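Local coordinates for envelopment polyprotein (Bovine Schmallenberg virus BH80/Germany/2011, PDB 7A56) that probably drives fusion of the viral and host membranes as the class II fusion glycoprotein Gc, here in its postfusion form, at residues I89-P94 with F100-Y105; I400-M405 with V424-A429. All blocks are in the same frame, centred on the assembly; numbering follows the deposited sequence.

Contact 1 of 2, residues I89-P94 with F100-Y105; sequences INIAMP and FSIIIY
Ile89 and Ile91 pair with Ile102 and Phe100 in a twisted antiparallel beta hairpin. The strand directions differ by 150°. Two hydrogen-bonded pairs stand on either side of the non-hydrogen-bonded pair Asn90 and Ser101, whose CA atoms lie 4.5 Å apart. In the first pair, Ile89 N reaches Ile102 O at 2.8 Å. The return bond, from Ile102 N to Ile89 O, measures 2.9 Å. In the second, Ile91 N donates to Phe100 O at 2.8 Å. Its partner bond, from Phe100 N to Ile91 O, is longer at 3.3 Å.

Ile89, Ile91, Phe100 and Ile102 share one face of the hairpin, and all four are buried. The Phe100 ring lies alongside Ile91 because CG stands between the backbone N and the carbonyl carbon (chi1 61°). Helix 23-40 packs on this phenyl ring through Ile27, Leu30 and Gln31. Tyr347 of strand 346-350 meets Ile89 and Ile91, while Ile204 of strand 197-206 meets Ile102.

Asn90 and Ser101 occupy the other face. The amide ND2 of Asn90 bonds to Ser98 OG and Asn348 OD1. The first bond stays within the hairpin; the second ties it to the neighbouring strand 346-350.

The CD1 methyls of Ile91 and Ile102 meet at 4.2 Å. Ile91 CG1 makes a CH-pi contact over one face of the Phe100 ring, 4.2 Å from the centroid and offset toward the rim.

Contact 2 of 2, residues I400-M405 with V424-A429; sequences IAVDPM and VSVCSA
Ile400 and Val426 cross at about a right angle inside a small beta sandwich. It is consistent with the immunoglobulin-like domain III of class II fusion proteins. Strands 399-402 and 422-426 both border strand 385-391, so they meet by side chains across it and do not pair with each other.

The closest touch is between methyl groups. Ile400 CG2 comes to 3.7 Å from Val426 CG1. In Ile400 the longer branch, CG1, is anti to the backbone N (chi1 -166°), and the short CG2 branch is the one that meets valine. Val426 sends its own anti methyl, CG1, to meet it. Carbon meets carbon in both touching pairs, Ile400 with Val426 and Val402 with Val426, and the contact is purely apolar. Val402 and Val426 are buried. Both also touch Cys387 and Leu379, the latter from the facing sheet.

Val426 also opens a type II' beta turn to Ala429. The turn is closed by backbone bonds from Val426 N to Ala429 O and from Ala429 N to Val426 O, both 2.9 Å. Its second residue, Cys427, forms a disulfide with Cys387 and pins the turn to the neighbouring strand 385-391.

One methyl of Val426 touches both Ile400 and Val402: besides meeting Ile400 CG2, Val426 CG1 faces Val402 CG1 at 4.3 Å.

Overall arrangement
From the N terminus the chain passes helix 23-40 before entering contact 1. That contact closes a short hairpin between strand 86-92 and the long strand 98-134. The chain then runs through most of the elongated fold before it reaches the C-terminal sandwich. There contact 2 brings 400-405 and 424-429 together and closes over the 18 residues between them, half of them strand. The two contacts follow in series and neither nest nor cross. The centres of contact 1 and contact 2 lie about 26 Å apart. The nearest atoms of contact 1 and contact 2 are about 7 Å apart and do not touch. Ile384, just before strand 385-391, touches both Tyr105 of the first and Pro404 of the second, so it bridges the two regions.

Contact 1 of 2, residues I89-P94 with F100-Y105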
loop_
_atom_site.group_PDB
_atom_site.type_symbol
_atom_site.label_atom_id
_atom_site.label_comp_id
_atom_site.label_asym_id
_atom_site.label_seq_id
_atom_site.Cartn_x
_atom_site.Cartn_y
_atom_site.Cartn_z
ATOM N N ILE A 89 34.560 9.807 0.804
ATOM C CA ILE A 89 35.058 11.186 0.718
ATOM C C ILE A 89 36.526 11.154 1.020
ATOM O O ILE A 89 36.929 10.736 2.109
ATOM C CB ILE A 89 34.359 12.162 1.675
ATOM C CG1 ILE A 89 32.849 12.154 1.441
ATOM C CG2 ILE A 89 34.940 13.620 1.513
ATOM C CD1 ILE A 89 32.424 12.991 0.241
ATOM N N ASN A 90 37.328 11.650 0.082
ATOM C CA ASN A 90 38.756 11.831 0.283
ATOM C C ASN A 90 39.075 13.238 0.809
ATOM O O ASN A 90 38.538 14.245 0.322
ATOM C CB ASN A 90 39.462 11.554 -1.038
ATOM C CG ASN A 90 40.949 11.736 -0.949
ATOM O OD1 ASN A 90 41.630 11.038 -0.185
ATOM N ND2 ASN A 90 41.476 12.649 -1.758
ATOM N N ILE A 91 39.878 13.276 1.872
ATOM C CA ILE A 91 40.334 14.491 2.530
ATOM C C ILE A 91 41.767 14.738 2.075
ATOM O O ILE A 91 42.635 13.848 2.229
ATOM C CB ILE A 91 40.288 14.360 4.061
ATOM C CG1 ILE A 91 38.975 13.675 4.538
ATOM C CG2 ILE A 91 40.473 15.740 4.667
ATOM C CD1 ILE A 91 37.765 14.467 4.099
ATOM N N ALA A 92 42.021 15.968 1.609
ATOM C CA ALA A 92 43.333 16.347 1.099
ATOM C C ALA A 92 43.729 17.736 1.590
ATOM O O ALA A 92 42.883 18.602 1.843
ATOM C CB ALA A 92 43.333 16.322 -0.443
ATOM N N MET A 93 45.039 17.938 1.721
ATOM C CA MET A 93 45.589 19.284 1.881
ATOM C C MET A 93 45.120 20.190 0.752
ATOM O O MET A 93 44.957 19.716 -0.382
ATOM C CB MET A 93 47.112 19.217 1.889
ATOM C CG MET A 93 47.681 18.446 3.046
ATOM S SD MET A 93 47.333 19.240 4.635
ATOM C CE MET A 93 48.568 20.563 4.589
ATOM N N PRO A 94 44.877 21.477 1.020
ATOM C CA PRO A 94 44.502 22.416 -0.050
ATOM C C PRO A 94 45.569 22.462 -1.132
ATOM O O PRO A 94 46.757 22.614 -0.838
ATOM C CB PRO A 94 44.397 23.760 0.676
ATOM C CG PRO A 94 44.210 23.407 2.087
ATOM C CD PRO A 94 44.949 22.148 2.325
ATOM N N PHE A 100 43.382 11.333 4.151
ATOM C CA PHE A 100 42.692 10.106 4.553
ATOM C C PHE A 100 41.287 10.154 3.995
ATOM O O PHE A 100 40.899 11.123 3.345
ATOM C CB PHE A 100 42.686 9.888 6.081
ATOM C CG PHE A 100 41.993 10.988 6.860
ATOM C CD1 PHE A 100 42.707 12.105 7.259
ATOM C CD2 PHE A 100 40.658 10.871 7.226
ATOM C CE1 PHE A 100 42.115 13.118 7.961
ATOM C CE2 PHE A 100 40.018 11.906 7.925
ATOM C CZ PHE A 100 40.770 13.030 8.311
ATOM N N SER A 101 40.499 9.114 4.298
ATOM C CA SER A 101 39.152 9.006 3.767
ATOM C C SER A 101 38.136 8.873 4.904
ATOM O O SER A 101 38.444 8.343 5.984
ATOM C CB SER A 101 39.039 7.821 2.819
ATOM O OG SER A 101 38.982 6.639 3.581
ATOM N N ILE A 102 36.961 9.456 4.670
ATOM C CA ILE A 102 35.777 9.295 5.510
ATOM C C ILE A 102 34.738 8.622 4.638
ATOM O O ILE A 102 34.451 9.105 3.535
ATOM C CB ILE A 102 35.263 10.650 6.028
ATOM C CG1 ILE A 102 36.324 11.337 6.922
ATOM C CG2 ILE A 102 33.967 10.510 6.776
ATOM C CD1 ILE A 102 35.911 12.732 7.421
ATOM N N ILE A 103 34.150 7.542 5.138
ATOM C CA ILE A 103 33.109 6.799 4.426
ATOM C C ILE A 103 31.798 7.016 5.168
ATOM O O ILE A 103 31.760 6.924 6.403
ATOM C CB ILE A 103 33.501 5.316 4.330
ATOM C CG1 ILE A 103 34.686 5.161 3.344
ATOM C CG2 ILE A 103 32.320 4.384 3.912
ATOM C CD1 ILE A 103 35.411 3.798 3.523
ATOM N N ILE A 104 30.746 7.389 4.440
ATOM C CA ILE A 104 29.400 7.442 5.002
ATOM C C ILE A 104 28.703 6.112 4.688
ATOM O O ILE A 104 28.497 5.769 3.512
ATOM C CB ILE A 104 28.597 8.622 4.432
ATOM C CG1 ILE A 104 29.368 9.962 4.537
ATOM C CG2 ILE A 104 27.141 8.649 5.004
ATOM C CD1 ILE A 104 29.649 10.363 6.014
ATOM N N TYR A 105 28.361 5.340 5.727
ATOM C CA TYR A 105 28.017 3.922 5.514
ATOM C C TYR A 105 26.627 3.680 6.095
ATOM O O TYR A 105 26.417 3.910 7.292
ATOM C CB TYR A 105 29.114 3.044 6.147
ATOM C CG TYR A 105 28.735 1.593 6.453
ATOM C CD1 TYR A 105 27.972 0.854 5.576
ATOM C CD2 TYR A 105 29.182 0.982 7.603
ATOM C CE1 TYR A 105 27.608 -0.501 5.875
ATOM C CE2 TYR A 105 28.853 -0.342 7.919
ATOM C CZ TYR A 105 28.078 -1.066 7.052
ATOM O OH TYR A 105 27.798 -2.336 7.397
#

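Contact 2 of 2, residues I400-M405 with V424-A429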
loop_
_atom_site.group_PDB
_atom_site.type_symbol
_atom_site.label_atom_id
_atom_site.label_comp_id
_atom_site.label_asym_id
_atom_site.label_seq_id
_atom_site.Cartn_x
_atom_site.Cartn_y
_atom_site.Cartn_z
ATOM N N ILE A 400 20.042 -6.370 -3.917
ATOM C CA ILE A 400 20.335 -7.340 -2.871
ATOM C C ILE A 400 21.555 -6.866 -2.079
ATOM O O ILE A 400 22.560 -6.430 -2.655
ATOM C CB ILE A 400 20.557 -8.754 -3.462
ATOM C CG1 ILE A 400 20.514 -9.845 -2.365
ATOM C CG2 ILE A 400 21.841 -8.769 -4.323
ATOM C CD1 ILE A 400 20.537 -11.288 -2.935
ATOM N N ALA A 401 21.472 -6.953 -0.749
ATOM C CA ALA A 401 22.629 -6.590 0.063
ATOM C C ALA A 401 23.610 -7.752 0.073
ATOM O O ALA A 401 23.217 -8.896 0.249
ATOM C CB ALA A 401 22.214 -6.263 1.494
ATOM N N VAL A 402 24.891 -7.453 -0.111
ATOM C CA VAL A 402 25.938 -8.469 -0.089
ATOM C C VAL A 402 26.820 -8.234 1.129
ATOM O O VAL A 402 26.997 -7.094 1.603
ATOM C CB VAL A 402 26.783 -8.504 -1.391
ATOM C CG1 VAL A 402 25.853 -8.778 -2.616
ATOM C CG2 VAL A 402 27.597 -7.220 -1.607
ATOM N N ASP A 403 27.391 -9.318 1.612
ATOM C CA ASP A 403 28.001 -9.344 2.929
ATOM C C ASP A 403 29.121 -10.373 2.890
ATOM O O ASP A 403 28.873 -11.532 2.560
ATOM C CB ASP A 403 26.913 -9.678 3.965
ATOM C CG ASP A 403 27.438 -9.863 5.398
ATOM O OD1 ASP A 403 28.555 -9.447 5.727
ATOM O OD2 ASP A 403 26.689 -10.436 6.218
ATOM N N PRO A 404 30.374 -9.967 3.130
ATOM C CA PRO A 404 31.451 -10.951 3.291
ATOM C C PRO A 404 31.190 -12.016 4.346
ATOM O O PRO A 404 31.834 -13.053 4.287
ATOM C CB PRO A 404 32.664 -10.090 3.689
ATOM C CG PRO A 404 32.339 -8.712 3.226
ATOM C CD PRO A 404 30.838 -8.588 3.326
ATOM N N MET A 405 30.367 -11.762 5.362
ATOM C CA MET A 405 30.168 -12.736 6.431
ATOM C C MET A 405 29.004 -13.655 6.116
ATOM O O MET A 405 28.654 -14.495 6.955
ATOM C CB MET A 405 29.886 -12.057 7.786
ATOM C CG MET A 405 30.878 -10.997 8.238
ATOM S SD MET A 405 32.454 -11.795 8.439
ATOM C CE MET A 405 32.176 -12.983 9.710
ATOM N N VAL A 424 21.255 -15.237 -13.895
ATOM C CA VAL A 424 21.148 -14.267 -12.816
ATOM C C VAL A 424 22.450 -13.475 -12.769
ATOM O O VAL A 424 23.544 -14.038 -12.895
ATOM C CB VAL A 424 20.880 -14.915 -11.437
ATOM C CG1 VAL A 424 20.959 -13.848 -10.339
ATOM C CG2 VAL A 424 19.511 -15.656 -11.398
ATOM N N SER A 425 22.326 -12.166 -12.573
ATOM C CA SER A 425 23.494 -11.318 -12.378
ATOM C C SER A 425 23.323 -10.582 -11.062
ATOM O O SER A 425 22.203 -10.198 -10.691
ATOM C CB SER A 425 23.699 -10.347 -13.572
ATOM O OG SER A 425 22.831 -9.221 -13.538
ATOM N N VAL A 426 24.437 -10.413 -10.346
ATOM C CA VAL A 426 24.488 -9.618 -9.118
ATOM C C VAL A 426 25.696 -8.674 -9.215
ATOM O O VAL A 426 26.833 -9.139 -9.297
ATOM C CB VAL A 426 24.614 -10.523 -7.884
ATOM C CG1 VAL A 426 24.639 -9.675 -6.619
ATOM C CG2 VAL A 426 23.439 -11.570 -7.870
ATOM N N CYS A 427 25.453 -7.369 -9.175
ATOM C CA CYS A 427 26.499 -6.373 -9.513
ATOM C C CYS A 427 27.031 -6.787 -10.892
ATOM O O CYS A 427 26.254 -7.047 -11.821
ATOM C CB CYS A 427 27.544 -6.296 -8.392
ATOM S SG CYS A 427 27.222 -5.106 -6.991
ATOM N N SER A 428 28.327 -6.920 -11.092
ATOM C CA SER A 428 28.764 -7.299 -12.427
ATOM C C SER A 428 28.907 -8.819 -12.611
ATOM O O SER A 428 29.292 -9.258 -13.694
ATOM C CB SER A 428 30.076 -6.567 -12.775
ATOM O OG SER A 428 31.128 -7.052 -11.969
ATOM N N ALA A 429 28.557 -9.634 -11.614
ATOM C CA ALA A 429 28.757 -11.076 -11.728
ATOM C C ALA A 429 27.552 -11.730 -12.395
ATOM O O ALA A 429 26.417 -11.300 -12.217
ATOM C CB ALA A 429 28.994 -11.706 -10.353
#